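Side-chain contacts in 11S globulin (Wrightia tinctoria, PDB 5WXU), which probably serves as a seed storage protein and binds the plant hormone auxin (indole-3-acetic acid): residues 105-110 with 355-360; 298-303 with 404-409; 56-61 with 220-225. One frame throughout, in Å; residues are numbered along the deposited sequence. Where two conformers were deposited one is given.

How the interactions relate
The three contacts tie together parts of a two-cupin subunit. Interactions 1 and 2 lie side by side where the cupin domains meet, their centres about 9 Å apart. Strands 354-359 and 402-409, one from each, are neighbours in a sheet of the second cupin, and a probable hydrogen bond joins Y357 N to Y406 O at 2.8 Å. Interaction 3 is remote, its centre about 21 Å from that of interaction 1 and about 29 Å from that of interaction 2, yet strands 56-60 and 102-108 belong to one sheet of the first cupin. Along the chain, interaction 3 closes before interaction 2 opens, whereas interaction 1, spanning 105-360, overlaps both and joins the two cupins.

Interaction 1: residues 105-110 with 355-360; sequences IVVQGH and ISYVTR
V107 packs against Y357 and T359 in a small apolar contact between the two cupin domains, with strand 102-108 of the first meeting strand 354-359 of the second. The backbones stay apart, 7.0 Å between the CA atoms of V107 and T359, and no hydrogen bond crosses, so the contact is made by side chains. V107 divides its two methyls between its partners. CG1, anti to the backbone N (chi1 172°), lies 4.1 Å from T359 CG2, while CG2, beside that N, comes to 3.9 Å from Y357 CE2 and meets the ring obliquely. The V107 and Y357 side chains cross at about a right angle. The polar ends are satisfied away from the valine: Y357 OH hydrogen-bonds R84, and T359 OG1 is held by E404, which probably holds the threonine rotation, with its methyl against V107 CG1. Each strand carries a classic beta bulge here, V107 and Q108 facing V179, and T359 and R360 facing E404. Around the contact, strand 178-185 pairs with strand 102-108 and brings L181 against both I105 and Y357, while strand 402-409 supplies Y406, which touches I105 and T359.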
loop_
_atom_site.group_PDB
_atom_site.type_symbol
_atom_site.label_atom_id
_atom_site.label_comp_id
_atom_site.label_asym_id
_atom_site.label_seq_id
_atom_site.Cartn_x
_atom_site.Cartn_y
_atom_site.Cartn_z
ATOM N N ILE B 105 -18.706 21.418 -8.879
ATOM C CA ILE B 105 -19.665 21.790 -7.838
ATOM C C ILE B 105 -20.971 22.146 -8.532
ATOM O O ILE B 105 -20.987 22.982 -9.422
ATOM C CB ILE B 105 -19.171 22.981 -7.041
ATOM C CG1 ILE B 105 -17.930 22.581 -6.261
ATOM C CG2 ILE B 105 -20.252 23.470 -6.078
ATOM C CD1 ILE B 105 -17.083 23.779 -6.053
ATOM N N VAL B 106 -22.022 21.456 -8.188
ATOM C CA VAL B 106 -23.345 21.785 -8.722
ATOM C C VAL B 106 -23.900 22.897 -7.863
ATOM O O VAL B 106 -24.438 22.668 -6.757
ATOM C CB VAL B 106 -24.283 20.590 -8.796
ATOM C CG1 VAL B 106 -25.595 21.050 -9.502
ATOM C CG2 VAL B 106 -23.588 19.423 -9.517
ATOM N N VAL B 107 -23.853 24.108 -8.429
ATOM C CA VAL B 107 -24.183 25.361 -7.721
ATOM C C VAL B 107 -25.690 25.586 -7.676
ATOM O O VAL B 107 -26.234 26.086 -6.681
ATOM C CB VAL B 107 -23.473 26.551 -8.422
ATOM C CG1 VAL B 107 -23.945 27.875 -7.848
ATOM C CG2 VAL B 107 -21.981 26.483 -8.189
ATOM N N GLN B 108 -26.364 25.134 -8.724
ATOM C CA GLN B 108 -27.808 25.238 -8.868
ATOM C C GLN B 108 -28.305 24.222 -9.871
ATOM O O GLN B 108 -27.636 23.958 -10.843
ATOM C CB GLN B 108 -28.156 26.639 -9.365
ATOM C CG GLN B 108 -29.592 26.847 -9.829
ATOM C CD GLN B 108 -29.801 28.260 -10.403
ATOM O OE1 GLN B 108 -29.583 29.245 -9.688
ATOM N NE2 GLN B 108 -30.242 28.362 -11.677
ATOM N N GLY B 109 -29.499 23.700 -9.651
ATOM C CA GLY B 109 -30.177 22.909 -10.615
ATOM C C GLY B 109 -30.028 21.453 -10.356
ATOM O O GLY B 109 -29.532 21.057 -9.293
ATOM N N HIS B 110 -30.486 20.690 -11.283
ATOM C CA HIS B 110 -30.392 19.221 -11.230
ATOM C C HIS B 110 -30.446 18.654 -12.619
ATOM O O HIS B 110 -30.986 19.240 -13.582
ATOM C CB HIS B 110 -31.424 18.576 -10.289
ATOM C CG HIS B 110 -32.811 18.582 -10.806
ATOM N ND1 HIS B 110 -33.708 19.599 -10.540
ATOM C CD2 HIS B 110 -33.484 17.659 -11.527
ATOM C CE1 HIS B 110 -34.860 19.322 -11.142
ATOM N NE2 HIS B 110 -34.756 18.144 -11.735
ATOM N N ILE B 355 -9.061 26.879 -3.147
ATOM C CA ILE B 355 -9.776 27.639 -4.171
ATOM C C ILE B 355 -11.255 27.670 -3.733
ATOM O O ILE B 355 -11.976 26.641 -3.764
ATOM C CB ILE B 355 -9.652 26.956 -5.539
ATOM C CG1 ILE B 355 -8.203 26.756 -5.924
ATOM C CG2 ILE B 355 -10.417 27.713 -6.603
ATOM C CD1 ILE B 355 -7.586 25.435 -5.509
ATOM N N SER B 356 -11.729 28.865 -3.342
ATOM C CA SER B 356 -13.104 29.046 -2.788
ATOM C C SER B 356 -14.031 29.775 -3.735
ATOM O O SER B 356 -13.597 30.656 -4.436
ATOM C CB SER B 356 -13.080 29.814 -1.513
ATOM O OG SER B 356 -12.359 29.131 -0.477
ATOM N N TYR B 357 -15.275 29.310 -3.792
ATOM C CA TYR B 357 -16.319 29.983 -4.582
ATOM C C TYR B 357 -17.438 30.356 -3.660
ATOM O O TYR B 357 -17.922 29.534 -2.941
ATOM C CB TYR B 357 -16.829 29.009 -5.610
ATOM C CG TYR B 357 -17.841 29.617 -6.534
ATOM C CD1 TYR B 357 -17.449 30.573 -7.467
ATOM C CD2 TYR B 357 -19.162 29.262 -6.465
ATOM C CE1 TYR B 357 -18.401 31.200 -8.265
ATOM C CE2 TYR B 357 -20.102 29.809 -7.319
ATOM C CZ TYR B 357 -19.696 30.784 -8.233
ATOM O OH TYR B 357 -20.667 31.396 -9.039
ATOM N N VAL B 358 -17.880 31.608 -3.686
ATOM C CA VAL B 358 -18.938 32.057 -2.808
ATOM C C VAL B 358 -20.294 31.849 -3.484
ATOM O O VAL B 358 -20.586 32.475 -4.512
ATOM C CB VAL B 358 -18.763 33.538 -2.489
ATOM C CG1 VAL B 358 -19.776 33.980 -1.433
ATOM C CG2 VAL B 358 -17.393 33.861 -1.989
ATOM N N THR B 359 -21.094 30.966 -2.946
ATOM C CA THR B 359 -22.369 30.648 -3.511
ATOM C C THR B 359 -23.484 31.482 -2.964
ATOM O O THR B 359 -24.512 31.602 -3.665
ATOM C CB THR B 359 -22.726 29.184 -3.352
ATOM O OG1 THR B 359 -22.411 28.767 -2.024
ATOM C CG2 THR B 359 -21.871 28.389 -4.342
ATOM N N ARG B 360 -23.310 32.030 -1.767
ATOM C CA ARG B 360 -24.403 32.764 -1.082
ATOM C C ARG B 360 -23.808 33.756 -0.176
ATOM O O ARG B 360 -22.828 33.489 0.548
ATOM C CB ARG B 360 -25.309 31.873 -0.247
ATOM C CG ARG B 360 -26.153 30.883 -0.982
ATOM C CD ARG B 360 -27.288 30.308 -0.124
ATOM N NE ARG B 360 -27.105 28.872 0.159
ATOM C CZ ARG B 360 -27.698 28.183 1.154
ATOM N NH1 ARG B 360 -28.553 28.779 2.004
ATOM N NH2 ARG B 360 -27.426 26.871 1.303
#

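Interaction 2: residues 298-303 with 404-409; sequences NLLNPE and ELYTVK
L299 and L300 pack on Y406 and E404 of strand 402-409, in the loop by which the chain leaves strand 296-298, an edge strand, within this chain, of a first-cupin sheet, and enters the second cupin. An Asx turn opens this loop. N298 OD1 accepts a hydrogen bond from the backbone N of L300 at 2.9 Å, with the donor above the carbonyl plane, 38° out of it, while N298 ND2 is anchored to D158 and to the carbonyl oxygen of Q156 in the first cupin. The next residue, L299, turns its side chain toward the strand, and its CB approaches Y406 CE2 obliquely at 4.4 Å; its carbonyl oxygen accepts a bond from R335 NE. L300 makes its contact with CD1. With CG anti to the backbone N (chi1 -174°), the side chain brings this methyl to 3.6 Å from E404 OE2, and L300 CD1 is also 4.0 Å from Y406 OH. The buried carboxylate is satisfied: OE1 is bonded to T359 OG1, and OE2 forms salt bridges with R360 and R335, whose charges probably favour its ionised form. N301, deposited in two conformers, repeats the turn in one of them. P302 packs on E273 and E303 on F153, both of the second subunit, and E303 N closes that second turn on N301 OD1 at 2.8 Å, tilted 33° from the carbonyl plane.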
loop_
_atom_site.group_PDB
_atom_site.type_symbol
_atom_site.label_atom_id
_atom_site.label_comp_id
_atom_site.label_asym_id
_atom_site.label_seq_id
_atom_site.Cartn_x
_atom_site.Cartn_y
_atom_site.Cartn_z
ATOM N N ASN B 298 -23.004 14.783 -2.020
ATOM C CA ASN B 298 -23.723 16.037 -1.765
ATOM C C ASN B 298 -23.329 16.618 -0.420
ATOM O O ASN B 298 -23.305 15.928 0.604
ATOM C CB ASN B 298 -25.243 15.809 -1.877
ATOM C CG ASN B 298 -25.986 17.091 -1.969
ATOM O OD1 ASN B 298 -26.149 17.780 -0.970
ATOM N ND2 ASN B 298 -26.459 17.418 -3.166
ATOM N N LEU B 299 -22.965 17.899 -0.420
ATOM C CA LEU B 299 -22.466 18.553 0.797
ATOM C C LEU B 299 -23.516 19.524 1.375
ATOM O O LEU B 299 -23.177 20.182 2.339
ATOM C CB LEU B 299 -21.226 19.299 0.495
ATOM C CG LEU B 299 -20.060 18.466 0.041
ATOM C CD1 LEU B 299 -18.826 19.319 -0.037
ATOM C CD2 LEU B 299 -19.843 17.251 1.002
ATOM N N LEU B 300 -24.706 19.590 0.765
ATOM C CA LEU B 300 -25.608 20.701 1.080
ATOM C C LEU B 300 -26.432 20.545 2.313
ATOM O O LEU B 300 -26.757 21.576 2.971
ATOM C CB LEU B 300 -26.565 20.971 -0.087
ATOM C CG LEU B 300 -27.457 22.179 0.034
ATOM C CD1 LEU B 300 -26.720 23.414 0.510
ATOM C CD2 LEU B 300 -28.033 22.391 -1.343
ATOM N N ASN B 301 -26.831 19.313 2.622
ATOM C CA ASN B 301 -27.615 19.071 3.837
ATOM C C ASN B 301 -26.880 19.461 5.114
ATOM O O ASN B 301 -25.756 18.997 5.377
ATOM C CB ASN B 301 -28.030 17.590 4.025
ATOM C CG ASN B 301 -29.240 17.429 4.976
ATOM O OD1 ASN B 301 -29.342 18.025 6.069
ATOM N ND2 ASN B 301 -30.139 16.588 4.571
ATOM N N PRO B 302 -27.525 20.328 5.970
ATOM C CA PRO B 302 -26.798 20.658 7.245
ATOM C C PRO B 302 -26.518 19.420 8.109
ATOM O O PRO B 302 -25.614 19.447 8.948
ATOM C CB PRO B 302 -27.796 21.582 7.994
ATOM C CG PRO B 302 -28.767 22.073 6.962
ATOM C CD PRO B 302 -28.835 21.008 5.886
ATOM N N GLU B 303 -27.342 18.382 7.958
ATOM C CA GLU B 303 -27.104 17.095 8.623
ATOM C C GLU B 303 -25.811 16.340 8.197
ATOM O O GLU B 303 -25.421 15.381 8.857
ATOM C CB GLU B 303 -28.373 16.219 8.493
ATOM C CG GLU B 303 -29.513 16.832 9.363
ATOM C CD GLU B 303 -30.877 16.145 9.299
ATOM O OE1 GLU B 303 -31.106 15.300 8.409
ATOM O OE2 GLU B 303 -31.736 16.482 10.153
ATOM N N GLU B 404 -21.973 31.462 2.425
ATOM C CA GLU B 404 -21.816 30.057 2.023
ATOM C C GLU B 404 -20.691 30.014 0.980
ATOM O O GLU B 404 -20.657 30.789 0.016
ATOM C CB GLU B 404 -23.058 29.437 1.418
ATOM C CG GLU B 404 -22.861 27.908 1.158
ATOM C CD GLU B 404 -24.038 27.339 0.439
ATOM O OE1 GLU B 404 -24.430 27.930 -0.568
ATOM O OE2 GLU B 404 -24.687 26.393 0.935
ATOM N N LEU B 405 -19.752 29.084 1.180
ATOM C CA LEU B 405 -18.627 28.878 0.285
ATOM C C LEU B 405 -18.498 27.364 0.025
ATOM O O LEU B 405 -18.736 26.547 0.919
ATOM C CB LEU B 405 -17.311 29.248 1.045
ATOM C CG LEU B 405 -17.009 30.523 1.770
ATOM C CD1 LEU B 405 -15.619 30.472 2.363
ATOM C CD2 LEU B 405 -17.080 31.704 0.788
ATOM N N TYR B 406 -18.044 27.028 -1.162
ATOM C CA TYR B 406 -17.479 25.710 -1.515
ATOM C C TYR B 406 -15.994 25.910 -1.849
ATOM O O TYR B 406 -15.631 26.831 -2.593
ATOM C CB TYR B 406 -18.154 25.070 -2.681
ATOM C CG TYR B 406 -19.579 24.627 -2.456
ATOM C CD1 TYR B 406 -20.673 25.558 -2.457
ATOM C CD2 TYR B 406 -19.893 23.283 -2.260
ATOM C CE1 TYR B 406 -21.947 25.128 -2.252
ATOM C CE2 TYR B 406 -21.200 22.870 -2.078
ATOM C CZ TYR B 406 -22.218 23.789 -2.089
ATOM O OH TYR B 406 -23.514 23.411 -1.921
ATOM N N THR B 407 -15.151 25.038 -1.308
ATOM C CA THR B 407 -13.702 25.129 -1.458
ATOM C C THR B 407 -13.161 23.845 -1.969
ATOM O O THR B 407 -13.625 22.788 -1.574
ATOM C CB THR B 407 -13.055 25.495 -0.143
ATOM O OG1 THR B 407 -13.608 26.761 0.287
ATOM C CG2 THR B 407 -11.654 25.661 -0.253
ATOM N N VAL B 408 -12.281 23.969 -2.939
ATOM C CA VAL B 408 -11.520 22.815 -3.514
ATOM C C VAL B 408 -10.138 22.974 -3.000
ATOM O O VAL B 408 -9.548 24.070 -3.054
ATOM C CB VAL B 408 -11.536 22.879 -5.039
ATOM C CG1 VAL B 408 -10.558 21.821 -5.626
ATOM C CG2 VAL B 408 -12.950 22.639 -5.481
ATOM N N LYS B 409 -9.510 21.855 -2.551
ATOM C CA LYS B 409 -8.136 21.955 -2.032
ATOM C C LYS B 409 -7.270 20.964 -2.757
ATOM O O LYS B 409 -7.746 19.872 -3.128
ATOM C CB LYS B 409 -8.057 21.727 -0.529
ATOM C CG LYS B 409 -8.748 22.807 0.286
ATOM C CD LYS B 409 -8.551 22.637 1.765
ATOM C CE LYS B 409 -9.443 23.658 2.466
ATOM N NZ LYS B 409 -8.969 23.849 3.871
#

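Interaction 3: residues 56-61 with 220-225; sequences HRIQHE and LLWNNV
The backbones of segments 56-61 and 220-225 are widely separated, the nearest CA atoms, those of I58 and L220, being 10.9 Å apart, and the distance is bridged by the side chains of I58, H60, L220 and W222. I58 reaches across with its extended branch, whose CD1 comes close against the benzo part of the W222 indole, obliquely, 3.4 Å from W222 CZ3 and 3.9 Å from both CE3 and CH2. The same methyl meets L220 tip to tip, I58 CD1 lying 3.8 Å from L220 CD1. W222 has CG anti to the backbone N (chi1 -176°), which carries the indole out toward the facing strand. On the same side of the indole plane, H60 approaches farther along the ring, its CE1 3.9 Å from W222 CZ2, also obliquely; H60 NE2 is hydrogen-bonded to S65. With an alanine in place of W222, a gap would probably open beside I58 CD1 and H60 CE1, and F201, which stacks on the indole, would lose its partner. Strand 63-67, antiparallel to strand 56-60, offers I67 to I58 and L220, and S65 to W222. Strand 198-201 pairs in parallel with strand 221-224 and carries F201, while L221 packs on D45 of the third subunit.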
loop_
_atom_site.group_PDB
_atom_site.type_symbol
_atom_site.label_atom_id
_atom_site.label_comp_id
_atom_site.label_asym_id
_atom_site.label_seq_id
_atom_site.Cartn_x
_atom_site.Cartn_y
_atom_site.Cartn_z
ATOM N N HIS B 56 -14.089 35.958 -19.380
ATOM C CA HIS B 56 -14.479 35.698 -20.763
ATOM C C HIS B 56 -15.687 34.805 -20.682
ATOM O O HIS B 56 -15.793 33.951 -19.769
ATOM C CB HIS B 56 -13.308 35.045 -21.493
ATOM C CG HIS B 56 -13.457 34.928 -22.987
ATOM N ND1 HIS B 56 -12.942 35.854 -23.870
ATOM C CD2 HIS B 56 -13.969 33.930 -23.757
ATOM C CE1 HIS B 56 -13.161 35.448 -25.116
ATOM N NE2 HIS B 56 -13.787 34.286 -25.075
ATOM N N ARG B 57 -16.577 34.989 -21.636
ATOM C CA ARG B 57 -17.791 34.226 -21.781
ATOM C C ARG B 57 -17.806 33.613 -23.168
ATOM O O ARG B 57 -17.514 34.283 -24.149
ATOM C CB ARG B 57 -19.002 35.138 -21.621
ATOM C CG ARG B 57 -20.344 34.433 -21.575
ATOM C CD ARG B 57 -21.498 35.395 -21.271
ATOM N NE ARG B 57 -21.716 35.678 -19.840
ATOM C CZ ARG B 57 -22.908 35.933 -19.301
ATOM N NH1 ARG B 57 -24.017 35.899 -20.042
ATOM N NH2 ARG B 57 -23.015 36.185 -18.011
ATOM N N ILE B 58 -18.131 32.340 -23.241
ATOM C CA ILE B 58 -18.420 31.672 -24.498
ATOM C C ILE B 58 -19.879 31.305 -24.559
ATOM O O ILE B 58 -20.403 30.528 -23.699
ATOM C CB ILE B 58 -17.599 30.411 -24.657
ATOM C CG1 ILE B 58 -16.100 30.750 -24.565
ATOM C CG2 ILE B 58 -17.940 29.704 -25.957
ATOM C CD1 ILE B 58 -15.270 29.523 -24.334
ATOM N N GLN B 59 -20.539 31.790 -25.614
ATOM C CA GLN B 59 -21.928 31.416 -25.898
ATOM C C GLN B 59 -22.172 30.112 -26.643
ATOM O O GLN B 59 -21.566 29.823 -27.670
ATOM C CB GLN B 59 -22.587 32.518 -26.761
ATOM C CG GLN B 59 -23.113 33.673 -25.967
ATOM C CD GLN B 59 -24.235 33.265 -25.023
ATOM O OE1 GLN B 59 -25.016 32.324 -25.252
ATOM N NE2 GLN B 59 -24.281 33.944 -23.930
ATOM N N HIS B 60 -23.118 29.343 -26.187
ATOM C CA HIS B 60 -23.572 28.224 -26.970
ATOM C C HIS B 60 -25.032 28.405 -27.286
ATOM O O HIS B 60 -25.688 29.289 -26.723
ATOM C CB HIS B 60 -23.331 26.879 -26.173
ATOM C CG HIS B 60 -21.996 26.829 -25.476
ATOM N ND1 HIS B 60 -20.810 26.653 -26.154
ATOM C CD2 HIS B 60 -21.660 26.938 -24.160
ATOM C CE1 HIS B 60 -19.801 26.715 -25.299
ATOM N NE2 HIS B 60 -20.282 26.906 -24.090
ATOM N N GLU B 61 -25.591 27.473 -28.027
ATOM C CA GLU B 61 -27.001 27.501 -28.284
ATOM C C GLU B 61 -27.817 27.396 -27.014
ATOM O O GLU B 61 -28.788 28.134 -26.834
ATOM C CB GLU B 61 -27.375 26.350 -29.172
ATOM C CG GLU B 61 -28.854 26.211 -29.361
ATOM C CD GLU B 61 -29.254 25.146 -30.290
ATOM O OE1 GLU B 61 -29.232 23.951 -29.926
ATOM O OE2 GLU B 61 -29.696 25.531 -31.391
ATOM N N LEU B 220 -7.486 29.376 -26.138
ATOM C CA LEU B 220 -8.104 28.210 -25.596
ATOM C C LEU B 220 -7.797 27.016 -26.481
ATOM O O LEU B 220 -7.806 27.096 -27.723
ATOM C CB LEU B 220 -9.627 28.409 -25.454
ATOM C CG LEU B 220 -10.027 29.565 -24.495
ATOM C CD1 LEU B 220 -11.484 29.926 -24.719
ATOM C CD2 LEU B 220 -9.793 29.211 -23.025
ATOM N N LEU B 221 -7.533 25.891 -25.817
ATOM C CA LEU B 221 -7.377 24.626 -26.474
ATOM C C LEU B 221 -8.692 23.910 -26.305
ATOM O O LEU B 221 -8.916 23.247 -25.295
ATOM C CB LEU B 221 -6.193 23.882 -25.850
ATOM C CG LEU B 221 -4.817 24.588 -25.895
ATOM C CD1 LEU B 221 -3.724 23.789 -25.141
ATOM C CD2 LEU B 221 -4.374 24.882 -27.329
ATOM N N TRP B 222 -9.599 24.109 -27.258
ATOM C CA TRP B 222 -10.951 23.668 -27.166
ATOM C C TRP B 222 -11.354 23.244 -28.565
ATOM O O TRP B 222 -11.347 24.056 -29.479
ATOM C CB TRP B 222 -11.808 24.830 -26.620
ATOM C CG TRP B 222 -13.218 24.590 -26.343
ATOM C CD1 TRP B 222 -14.083 23.860 -27.121
ATOM C CD2 TRP B 222 -14.016 25.116 -25.246
ATOM N NE1 TRP B 222 -15.357 23.893 -26.568
ATOM C CE2 TRP B 222 -15.352 24.696 -25.459
ATOM C CE3 TRP B 222 -13.742 25.985 -24.163
ATOM C CZ2 TRP B 222 -16.394 24.987 -24.559
ATOM C CZ3 TRP B 222 -14.822 26.323 -23.255
ATOM C CH2 TRP B 222 -16.117 25.803 -23.469
ATOM N N ASN B 223 -11.697 21.995 -28.765
ATOM C CA ASN B 223 -11.803 21.489 -30.100
ATOM C C ASN B 223 -12.723 20.261 -30.183
ATOM O O ASN B 223 -12.778 19.444 -29.258
ATOM C CB ASN B 223 -10.351 20.993 -30.410
ATOM C CG ASN B 223 -10.139 20.551 -31.822
ATOM O OD1 ASN B 223 -10.521 21.270 -32.768
ATOM N ND2 ASN B 223 -9.484 19.359 -32.005
ATOM N N ASN B 224 -13.451 20.123 -31.294
ATOM C CA ASN B 224 -14.126 18.917 -31.666
ATOM C C ASN B 224 -13.076 17.937 -32.241
ATOM O O ASN B 224 -12.502 18.174 -33.341
ATOM C CB ASN B 224 -15.204 19.200 -32.744
ATOM C CG ASN B 224 -15.891 17.963 -33.256
ATOM O OD1 ASN B 224 -15.463 16.832 -33.049
ATOM N ND2 ASN B 224 -17.026 18.168 -33.991
ATOM N N VAL B 225 -12.804 16.858 -31.524
ATOM C CA VAL B 225 -11.706 15.932 -31.922
ATOM C C VAL B 225 -11.847 15.212 -33.236
ATOM O O VAL B 225 -10.831 14.678 -33.751
ATOM C CB VAL B 225 -11.402 14.824 -30.824
ATOM C CG1 VAL B 225 -11.026 15.467 -29.554
ATOM C CG2 VAL B 225 -12.446 13.790 -30.645
#